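Interleukin 22 (Danio rerio, PDB 4O6K) is a helical cytokine of the IL-10 family that probably signals by binding a cell-surface receptor, as human IL-22 does. Local coordinates at residues 31-43 / 125-139. Sequence-based numbering, arbitrary orientation.
Sequences TRLLPYFSHDMLQ and KAIGETNTLYHYLFE
The carboxylate of Glu129 faces two consecutive amides, those of Leu33 and Leu34, and takes one on each oxygen. Leu33 N gives its hydrogen to OE2 of Glu129 at 2.7 Å, and Leu34 N gives its own to OE1 of Glu129 at 2.5 Å, a very short distance whose exact value is doubtful. Both bonds are nearly straight and use the syn lone pairs, so the forked acceptor is held against rotation. A glutamate suits this place because its side chain, extended beyond CG, reaches loop amides that make no helical hydrogen bonds. A water donates to OE2 of Glu129 and also to the carbonyl of Thr31, which accepts in addition from Lys125 NZ at 3.0 Å, the ammonium lying above the carbonyl plane. The bend at the end of the lysine chain (chi4 55°) turns NZ toward that oxygen, while its methylenes pack on Leu33.

The hydroxyl of Tyr136 joins Arg32 to Phe37, accepting from Arg32 NH2 at 2.8 Å and, weakly, from Phe37 N at 3.3 Å. Guanidinium and ring planes are nearly parallel, but the arginine bond is bent. Arginine suits because its separate N-H groups serve two acceptors: NE donates to Leu34 O at 2.7 Å. Tyrosine adds a flat face to its hydroxyl, and Phe37 CB sits over the ring centre in a CH-pi contact. Leu42 CD2 lies 3.8 Å from Tyr136 CB, and Leu34 CD1 fits against Leu133 CB.

Glu129 and Tyr136 thus satisfy three loop amides, one weakly, and Lys125 a carbonyl, while apolar groups seal this mostly non-helical link between helices 10-24 and 47-62 onto the bundle.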
# COMPACT_ATOMS: atom_id res chain seq x y z
N THR A 31 0.97 16.97 -1.01
CA THR A 31 -0.32 16.30 -0.86
C THR A 31 -0.16 14.79 -0.98
O THR A 31 0.84 14.30 -1.52
CB THR A 31 -1.34 16.79 -1.90
OG1 THR A 31 -0.85 16.51 -3.21
CG2 THR A 31 -1.56 18.29 -1.75
N ARG A 32 -1.14 14.04 -0.48
CA ARG A 32 -1.05 12.59 -0.46
C ARG A 32 -2.36 11.90 -0.81
O ARG A 32 -3.44 12.45 -0.61
CB ARG A 32 -0.57 12.13 0.92
CG ARG A 32 -1.42 12.64 2.07
CD ARG A 32 -0.82 12.25 3.41
NE ARG A 32 -0.87 10.81 3.63
CZ ARG A 32 -0.00 10.13 4.37
NH1 ARG A 32 1.00 10.77 4.96
NH2 ARG A 32 -0.13 8.82 4.51
N LEU A 33 -2.25 10.68 -1.34
CA LEU A 33 -3.41 9.87 -1.68
C LEU A 33 -3.76 8.91 -0.54
O LEU A 33 -4.94 8.70 -0.24
CB LEU A 33 -3.17 9.09 -2.98
CG LEU A 33 -2.95 9.96 -4.22
CD1 LEU A 33 -2.66 9.10 -5.44
CD2 LEU A 33 -4.15 10.87 -4.46
N LEU A 34 -2.74 8.33 0.08
CA LEU A 34 -2.94 7.49 1.25
C LEU A 34 -3.49 8.30 2.41
O LEU A 34 -3.02 9.41 2.67
CB LEU A 34 -1.63 6.83 1.70
CG LEU A 34 -1.12 5.55 1.05
CD1 LEU A 34 0.18 5.14 1.72
CD2 LEU A 34 -2.15 4.44 1.16
N PRO A 35 -4.50 7.77 3.10
CA PRO A 35 -4.92 8.38 4.36
C PRO A 35 -3.75 8.38 5.34
O PRO A 35 -3.01 7.40 5.41
CB PRO A 35 -6.05 7.47 4.85
CG PRO A 35 -6.57 6.82 3.61
CD PRO A 35 -5.38 6.65 2.70
N TYR A 36 -3.59 9.46 6.10
CA TYR A 36 -2.48 9.56 7.03
C TYR A 36 -2.77 8.84 8.33
O TYR A 36 -3.78 9.09 8.99
CB TYR A 36 -2.15 11.03 7.31
CG TYR A 36 -1.17 11.24 8.44
CD1 TYR A 36 0.18 10.94 8.29
CD2 TYR A 36 -1.59 11.73 9.67
CE1 TYR A 36 1.07 11.12 9.32
CE2 TYR A 36 -0.71 11.92 10.71
CZ TYR A 36 0.63 11.61 10.53
OH TYR A 36 1.51 11.80 11.57
N PHE A 37 -1.87 7.93 8.70
CA PHE A 37 -1.96 7.24 9.98
C PHE A 37 -0.86 7.73 10.91
O PHE A 37 0.32 7.56 10.63
CB PHE A 37 -1.84 5.72 9.80
CG PHE A 37 -3.12 5.05 9.38
CD1 PHE A 37 -3.59 5.15 8.08
CD2 PHE A 37 -3.86 4.32 10.30
CE1 PHE A 37 -4.76 4.54 7.70
CE2 PHE A 37 -5.04 3.70 9.92
CZ PHE A 37 -5.49 3.81 8.62
N SER A 38 -1.26 8.35 12.01
CA SER A 38 -0.31 8.79 13.02
C SER A 38 0.19 7.60 13.83
O SER A 38 -0.32 6.49 13.69
CB SER A 38 -0.95 9.83 13.95
OG SER A 38 -1.95 9.24 14.76
N HIS A 39 1.21 7.84 14.65
CA HIS A 39 1.75 6.80 15.52
C HIS A 39 0.66 6.22 16.42
O HIS A 39 0.58 5.01 16.61
CB HIS A 39 2.89 7.35 16.37
CG HIS A 39 3.35 6.41 17.44
ND1 HIS A 39 4.32 5.45 17.23
CD2 HIS A 39 2.98 6.28 18.74
CE1 HIS A 39 4.52 4.77 18.34
NE2 HIS A 39 3.72 5.26 19.27
N ASP A 40 -0.16 7.10 16.98
CA ASP A 40 -1.26 6.68 17.84
C ASP A 40 -2.29 5.85 17.08
O ASP A 40 -2.79 4.84 17.58
CB ASP A 40 -1.94 7.90 18.48
CG ASP A 40 -1.12 8.50 19.60
OD1 ASP A 40 -0.12 7.92 20.03
OD2 ASP A 40 -1.54 9.66 20.09
N MET A 41 -2.62 6.30 15.87
CA MET A 41 -3.59 5.61 15.03
C MET A 41 -3.13 4.20 14.67
O MET A 41 -3.94 3.27 14.63
CB MET A 41 -3.84 6.42 13.75
CG MET A 41 -5.26 6.94 13.62
SD MET A 41 -5.54 7.83 12.08
CE MET A 41 -4.43 9.22 12.28
N LEU A 42 -1.84 4.04 14.40
CA LEU A 42 -1.28 2.74 14.05
C LEU A 42 -1.35 1.74 15.20
O LEU A 42 -1.32 0.53 14.99
CB LEU A 42 0.18 2.90 13.59
CG LEU A 42 0.36 3.58 12.23
CD1 LEU A 42 1.82 3.89 11.96
CD2 LEU A 42 -0.23 2.72 11.12
N GLN A 43 -1.45 2.25 16.43
CA GLN A 43 -1.56 1.39 17.61
C GLN A 43 -2.99 0.89 17.85
O GLN A 43 -3.21 0.03 18.69
CB GLN A 43 -1.05 2.13 18.85
CG GLN A 43 0.41 2.53 18.78
CD GLN A 43 1.31 1.37 18.40
OE1 GLN A 43 1.20 0.28 18.95
NE2 GLN A 43 2.21 1.60 17.45
N LYS A 125 1.86 8.60 -8.45
CA LYS A 125 1.75 9.20 -7.12
C LYS A 125 1.47 8.14 -6.06
O LYS A 125 2.14 8.10 -5.02
CB LYS A 125 0.66 10.27 -7.10
CG LYS A 125 0.60 11.06 -5.81
CD LYS A 125 -0.42 12.18 -5.89
CE LYS A 125 -0.34 13.08 -4.67
NZ LYS A 125 1.03 13.61 -4.47
N ALA A 126 0.49 7.29 -6.31
CA ALA A 126 0.14 6.21 -5.39
C ALA A 126 1.28 5.21 -5.26
O ALA A 126 1.54 4.70 -4.17
CB ALA A 126 -1.14 5.52 -5.85
N ILE A 127 1.94 4.92 -6.38
CA ILE A 127 3.10 4.03 -6.39
C ILE A 127 4.19 4.54 -5.44
O ILE A 127 4.78 3.76 -4.68
CB ILE A 127 3.68 3.89 -7.81
CG1 ILE A 127 2.87 2.87 -8.61
CG2 ILE A 127 5.13 3.45 -7.78
CD1 ILE A 127 3.15 2.89 -10.10
N GLY A 128 4.43 5.84 -5.47
CA GLY A 128 5.41 6.46 -4.59
C GLY A 128 5.02 6.39 -3.13
O GLY A 128 5.86 6.53 -2.25
N GLU A 129 3.73 6.16 -2.87
CA GLU A 129 3.23 6.09 -1.50
C GLU A 129 3.19 4.66 -0.97
O GLU A 129 2.85 4.45 0.19
CB GLU A 129 1.84 6.72 -1.43
CG GLU A 129 1.80 8.19 -1.80
CD GLU A 129 0.43 8.81 -1.59
OE1 GLU A 129 -0.34 8.29 -0.75
OE2 GLU A 129 0.12 9.82 -2.26
N THR A 130 3.54 3.70 -1.81
CA THR A 130 3.49 2.29 -1.41
C THR A 130 4.41 1.99 -0.23
O THR A 130 4.06 1.22 0.66
CB THR A 130 3.88 1.36 -2.58
OG1 THR A 130 3.21 1.78 -3.77
CG2 THR A 130 3.49 -0.08 -2.27
N ASN A 131 5.58 2.62 -0.23
CA ASN A 131 6.55 2.47 0.85
C ASN A 131 5.93 2.88 2.19
O ASN A 131 6.15 2.23 3.21
CB ASN A 131 7.80 3.30 0.56
CG ASN A 131 8.97 2.94 1.46
OD1 ASN A 131 10.06 3.49 1.31
ND2 ASN A 131 8.76 2.00 2.37
N THR A 132 5.17 3.97 2.17
CA THR A 132 4.50 4.48 3.37
C THR A 132 3.43 3.50 3.87
O THR A 132 3.27 3.30 5.07
CB THR A 132 3.86 5.86 3.10
OG1 THR A 132 4.88 6.80 2.75
CG2 THR A 132 3.12 6.36 4.34
N LEU A 133 2.69 2.91 2.93
CA LEU A 133 1.68 1.92 3.26
C LEU A 133 2.31 0.70 3.94
O LEU A 133 1.76 0.15 4.89
CB LEU A 133 0.92 1.49 2.00
CG LEU A 133 -0.18 0.44 2.16
CD1 LEU A 133 -1.22 0.87 3.19
CD2 LEU A 133 -0.84 0.17 0.81
N TYR A 134 3.47 0.30 3.43
CA TYR A 134 4.23 -0.82 3.98
C TYR A 134 4.63 -0.54 5.42
O TYR A 134 4.62 -1.43 6.27
CB TYR A 134 5.47 -1.08 3.12
CG TYR A 134 5.91 -2.52 3.06
CD1 TYR A 134 5.10 -3.49 2.46
CD2 TYR A 134 7.14 -2.92 3.56
CE1 TYR A 134 5.51 -4.80 2.39
CE2 TYR A 134 7.56 -4.23 3.48
CZ TYR A 134 6.73 -5.17 2.90
OH TYR A 134 7.14 -6.48 2.82
N HIS A 135 4.99 0.71 5.67
CA HIS A 135 5.34 1.18 7.01
C HIS A 135 4.15 1.11 7.96
O HIS A 135 4.30 0.71 9.12
CB HIS A 135 5.88 2.61 6.92
CG HIS A 135 5.65 3.43 8.15
ND1 HIS A 135 6.10 3.05 9.40
CD2 HIS A 135 5.02 4.62 8.33
CE1 HIS A 135 5.75 3.96 10.29
NE2 HIS A 135 5.10 4.92 9.67
N TYR A 136 2.98 1.49 7.47
CA TYR A 136 1.75 1.40 8.24
C TYR A 136 1.46 -0.04 8.64
O TYR A 136 1.13 -0.34 9.79
CB TYR A 136 0.57 1.98 7.46
CG TYR A 136 0.63 3.48 7.29
CD1 TYR A 136 1.58 4.24 7.96
CD2 TYR A 136 -0.27 4.14 6.47
CE1 TYR A 136 1.63 5.62 7.81
CE2 TYR A 136 -0.23 5.51 6.31
CZ TYR A 136 0.73 6.25 6.98
OH TYR A 136 0.78 7.61 6.83
N LEU A 137 1.58 -0.94 7.66
CA LEU A 137 1.39 -2.37 7.89
C LEU A 137 2.41 -2.91 8.88
O LEU A 137 2.06 -3.65 9.80
CB LEU A 137 1.49 -3.13 6.57
CG LEU A 137 0.36 -2.84 5.57
CD1 LEU A 137 0.72 -3.35 4.19
CD2 LEU A 137 -0.94 -3.45 6.06
N PHE A 138 3.67 -2.54 8.69
CA PHE A 138 4.75 -2.98 9.57
C PHE A 138 4.45 -2.68 11.03
O PHE A 138 4.61 -3.55 11.89
CB PHE A 138 6.07 -2.30 9.16
CG PHE A 138 7.28 -2.82 9.90
CD1 PHE A 138 7.63 -2.30 11.14
CD2 PHE A 138 8.07 -3.81 9.35
CE1 PHE A 138 8.74 -2.77 11.81
CE2 PHE A 138 9.18 -4.28 10.02
CZ PHE A 138 9.52 -3.76 11.25
N GLU A 139 4.01 -1.46 11.32
CA GLU A 139 3.78 -1.04 12.69
C GLU A 139 2.45 -1.54 13.26
O GLU A 139 2.39 -1.98 14.41
CB GLU A 139 3.86 0.48 12.80
CG GLU A 139 5.21 1.04 12.40
CD GLU A 139 5.54 2.35 13.07
OE1 GLU A 139 4.66 2.90 13.77
OE2 GLU A 139 6.69 2.82 12.92
O HOH W 1 2.11 11.52 -1.94